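Local coordinates for hydrogenase expression/formation protein HypE (Desulfovibrio vulgaris subsp. vulgaris, PDB 2Z1U) that binds ATP and magnesium and, as a HypE-family protein, probably acts in the maturation of hydrogenases, at residues D166-G178 with C241-V254. Sequence-based numbering, arbitrary orientation.
Sequences DAILISGSMGDHG and CHVLETAVPVRESV
Pro249 lays its ring against the end of strand 167-170 and the loop that follows: its CD packs on CG2 of Ile170 at 3.7 Å, while its CG abuts the carbonyl oxygen of Gly172. The backbone of the same proline takes part too: Met174 N donates to Pro249 O over 2.9 Å. Met174 itself is bent at chi2 and chi3, and its side chain crosses that of Val248 at about a right angle, CG of Met174 meeting CG1 of Val248.

Polar groups carry the end near the helices. Ser173 OG, set between its backbone N and carbonyl carbon (chi1 66°), donates to Asp176 OD2 from above the carboxylate plane at 2.8 Å, and accepts a weak bond from Arg251 NH1, which meets it near the guanidinium plane. The carboxylate and guanidinium planes stand 84° apart, and the salt bridge from Asp176 OD1 to Arg251 NH1 is long, 3.7 Å; OD1 lies closer to Arg251 CD and to Val254 CG2. A water makes three hydrogen bonds, donating to Met174 O and Asp176 OD2 and accepting from Arg251 N, and so ties both helix starts together.

At the other end Ile168, with CG1 beside its backbone N (chi1 -55°), reaches CD1 to Cys241 CB at 3.8 Å. Strands 167-170 and 240-244, which flank strand 300-306 in the sheet, each run on into a connection to a helix, and these connections pack on each other, a piece of the alpha-beta fold of the AIR synthase-related C-terminal domain.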
# COMPACT_ATOMS: atom_id res chain seq x y z
N ASP A 166 15.89 29.78 -10.59
CA ASP A 166 14.52 29.25 -10.54
C ASP A 166 13.64 30.05 -9.58
O ASP A 166 14.10 30.46 -8.51
CB ASP A 166 14.52 27.79 -10.09
CG ASP A 166 14.91 26.82 -11.20
OD1 ASP A 166 15.12 27.24 -12.36
OD2 ASP A 166 14.98 25.61 -10.90
N ALA A 167 12.38 30.26 -9.96
CA ALA A 167 11.41 30.82 -9.04
C ALA A 167 10.84 29.70 -8.16
O ALA A 167 10.78 28.55 -8.58
CB ALA A 167 10.30 31.52 -9.81
N ILE A 168 10.46 30.04 -6.94
CA ILE A 168 9.79 29.09 -6.05
C ILE A 168 8.40 29.61 -5.86
O ILE A 168 8.21 30.74 -5.39
CB ILE A 168 10.49 28.95 -4.66
CG1 ILE A 168 11.96 28.59 -4.81
CG2 ILE A 168 9.76 27.90 -3.80
CD1 ILE A 168 12.77 28.65 -3.49
N LEU A 169 7.43 28.81 -6.31
CA LEU A 169 6.02 29.17 -6.25
C LEU A 169 5.29 28.27 -5.26
O LEU A 169 5.60 27.08 -5.10
CB LEU A 169 5.36 29.04 -7.64
CG LEU A 169 5.96 29.67 -8.89
CD1 LEU A 169 5.04 29.37 -10.08
CD2 LEU A 169 6.18 31.19 -8.73
N ILE A 170 4.31 28.86 -4.59
CA ILE A 170 3.41 28.10 -3.73
C ILE A 170 2.00 28.20 -4.29
O ILE A 170 1.62 29.25 -4.86
CB ILE A 170 3.49 28.61 -2.26
CG1 ILE A 170 2.99 27.54 -1.29
CG2 ILE A 170 2.74 29.95 -2.10
CD1 ILE A 170 3.88 26.28 -1.19
N SER A 171 1.22 27.14 -4.12
CA SER A 171 -0.12 27.06 -4.77
C SER A 171 -1.23 27.61 -3.88
O SER A 171 -2.34 27.78 -4.34
CB SER A 171 -0.44 25.62 -5.19
OG SER A 171 -0.56 24.78 -4.06
N GLY A 172 -0.93 27.86 -2.61
CA GLY A 172 -1.90 28.43 -1.68
C GLY A 172 -1.38 28.55 -0.25
O GLY A 172 -0.18 28.40 -0.01
N SER A 173 -2.30 28.79 0.68
CA SER A 173 -2.00 29.12 2.07
C SER A 173 -1.36 27.98 2.86
O SER A 173 -1.60 26.81 2.58
CB SER A 173 -3.30 29.60 2.76
OG SER A 173 -4.24 28.55 2.86
N MET A 174 -0.53 28.34 3.85
CA MET A 174 0.22 27.36 4.61
C MET A 174 -0.35 27.18 6.02
O MET A 174 -0.75 28.16 6.66
CB MET A 174 1.70 27.80 4.70
CG MET A 174 2.41 27.75 3.34
SD MET A 174 2.81 26.08 2.78
CE MET A 174 1.52 25.69 1.53
N GLY A 175 -0.38 25.93 6.47
CA GLY A 175 -0.65 25.63 7.88
C GLY A 175 -2.06 25.19 8.22
O GLY A 175 -2.32 24.72 9.33
N ASP A 176 -2.98 25.34 7.27
CA ASP A 176 -4.42 25.09 7.47
C ASP A 176 -4.75 23.69 7.97
O ASP A 176 -5.41 23.56 9.01
CB ASP A 176 -5.20 25.39 6.19
CG ASP A 176 -4.91 26.78 5.67
OD1 ASP A 176 -5.74 27.68 5.88
OD2 ASP A 176 -3.82 26.99 5.09
N HIS A 177 -4.30 22.66 7.26
CA HIS A 177 -4.56 21.29 7.66
C HIS A 177 -4.04 20.98 9.07
O HIS A 177 -4.79 20.48 9.92
CB HIS A 177 -3.94 20.29 6.69
CG HIS A 177 -4.18 18.87 7.08
ND1 HIS A 177 -5.36 18.21 6.80
CD2 HIS A 177 -3.41 17.98 7.75
CE1 HIS A 177 -5.31 16.98 7.27
NE2 HIS A 177 -4.14 16.81 7.86
N GLY A 178 -2.75 21.24 9.29
CA GLY A 178 -2.12 20.97 10.58
C GLY A 178 -2.84 21.64 11.74
O GLY A 178 -3.08 21.01 12.77
N CYS A 241 17.72 27.65 -1.02
CA CYS A 241 16.43 28.26 -1.29
C CYS A 241 16.33 29.55 -0.49
O CYS A 241 16.61 29.56 0.71
CB CYS A 241 15.28 27.30 -0.96
SG CYS A 241 15.20 25.86 -2.06
N HIS A 242 15.99 30.64 -1.18
CA HIS A 242 15.77 31.93 -0.53
C HIS A 242 14.28 32.27 -0.60
O HIS A 242 13.70 32.30 -1.68
CB HIS A 242 16.62 33.03 -1.18
CG HIS A 242 18.07 32.97 -0.79
ND1 HIS A 242 18.60 33.77 0.21
CD2 HIS A 242 19.08 32.19 -1.23
CE1 HIS A 242 19.89 33.49 0.35
NE2 HIS A 242 20.20 32.54 -0.51
N VAL A 243 13.68 32.52 0.55
CA VAL A 243 12.24 32.70 0.66
C VAL A 243 11.93 34.04 1.36
O VAL A 243 12.70 34.49 2.20
CB VAL A 243 11.62 31.48 1.39
CG1 VAL A 243 10.39 31.87 2.22
CG2 VAL A 243 11.23 30.42 0.34
N LEU A 244 10.84 34.69 0.96
CA LEU A 244 10.45 35.97 1.55
C LEU A 244 9.26 35.77 2.49
O LEU A 244 8.16 35.39 2.04
CB LEU A 244 10.09 36.99 0.45
CG LEU A 244 9.85 38.45 0.87
CD1 LEU A 244 11.08 39.09 1.55
CD2 LEU A 244 9.40 39.28 -0.34
N GLU A 245 9.46 36.04 3.79
CA GLU A 245 8.42 35.73 4.80
C GLU A 245 7.04 36.32 4.45
O GLU A 245 6.02 35.64 4.58
CB GLU A 245 8.82 36.18 6.22
CG GLU A 245 7.85 35.69 7.31
CD GLU A 245 8.35 35.94 8.72
OE1 GLU A 245 9.02 36.95 8.94
OE2 GLU A 245 8.05 35.15 9.63
N THR A 246 7.04 37.58 4.05
CA THR A 246 5.80 38.31 3.77
C THR A 246 5.05 37.74 2.57
O THR A 246 3.86 37.96 2.45
CB THR A 246 6.02 39.83 3.55
OG1 THR A 246 6.99 40.05 2.52
CG2 THR A 246 6.43 40.53 4.85
N ALA A 247 5.77 37.03 1.69
CA ALA A 247 5.20 36.44 0.47
C ALA A 247 4.59 35.06 0.69
O ALA A 247 3.80 34.59 -0.16
CB ALA A 247 6.25 36.41 -0.66
N VAL A 248 4.93 34.40 1.80
CA VAL A 248 4.33 33.10 2.14
C VAL A 248 2.94 33.36 2.71
O VAL A 248 2.81 34.03 3.72
CB VAL A 248 5.18 32.27 3.14
CG1 VAL A 248 4.59 30.87 3.35
CG2 VAL A 248 6.62 32.16 2.66
N PRO A 249 1.88 32.87 2.01
CA PRO A 249 0.51 33.14 2.45
C PRO A 249 0.11 32.27 3.64
O PRO A 249 0.30 31.07 3.63
CB PRO A 249 -0.35 32.81 1.20
CG PRO A 249 0.43 31.77 0.48
CD PRO A 249 1.92 32.03 0.80
N VAL A 250 -0.40 32.91 4.68
CA VAL A 250 -0.90 32.22 5.87
C VAL A 250 -2.09 33.06 6.28
O VAL A 250 -1.95 34.28 6.47
CB VAL A 250 0.16 32.18 7.05
CG1 VAL A 250 -0.39 31.44 8.27
CG2 VAL A 250 1.47 31.52 6.63
N ARG A 251 -3.26 32.44 6.35
CA ARG A 251 -4.52 33.13 6.68
C ARG A 251 -4.40 33.73 8.07
O ARG A 251 -3.81 33.11 8.96
CB ARG A 251 -5.69 32.14 6.66
CG ARG A 251 -6.03 31.60 5.30
CD ARG A 251 -7.03 30.45 5.39
NE ARG A 251 -8.06 30.63 4.37
CZ ARG A 251 -8.04 30.11 3.15
NH1 ARG A 251 -7.04 29.30 2.77
NH2 ARG A 251 -9.03 30.37 2.32
N GLU A 252 -4.95 34.94 8.25
CA GLU A 252 -4.93 35.63 9.55
C GLU A 252 -5.39 34.70 10.68
O GLU A 252 -4.75 34.62 11.73
CB GLU A 252 -5.80 36.89 9.50
CG GLU A 252 -5.60 37.88 10.66
CD GLU A 252 -6.58 39.05 10.59
OE1 GLU A 252 -7.36 39.14 9.61
OE2 GLU A 252 -6.57 39.89 11.52
N SER A 253 -6.49 33.99 10.44
CA SER A 253 -7.07 33.04 11.39
C SER A 253 -6.14 31.87 11.69
O SER A 253 -6.13 31.35 12.81
CB SER A 253 -8.39 32.52 10.83
OG SER A 253 -8.13 31.77 9.65
N VAL A 254 -5.36 31.45 10.69
CA VAL A 254 -4.35 30.39 10.87
C VAL A 254 -3.14 30.93 11.66
O VAL A 254 -2.69 30.28 12.61
CB VAL A 254 -3.92 29.77 9.51
CG1 VAL A 254 -2.70 28.87 9.68
CG2 VAL A 254 -5.09 28.99 8.88
O HOH W 1 -3.10 29.55 6.18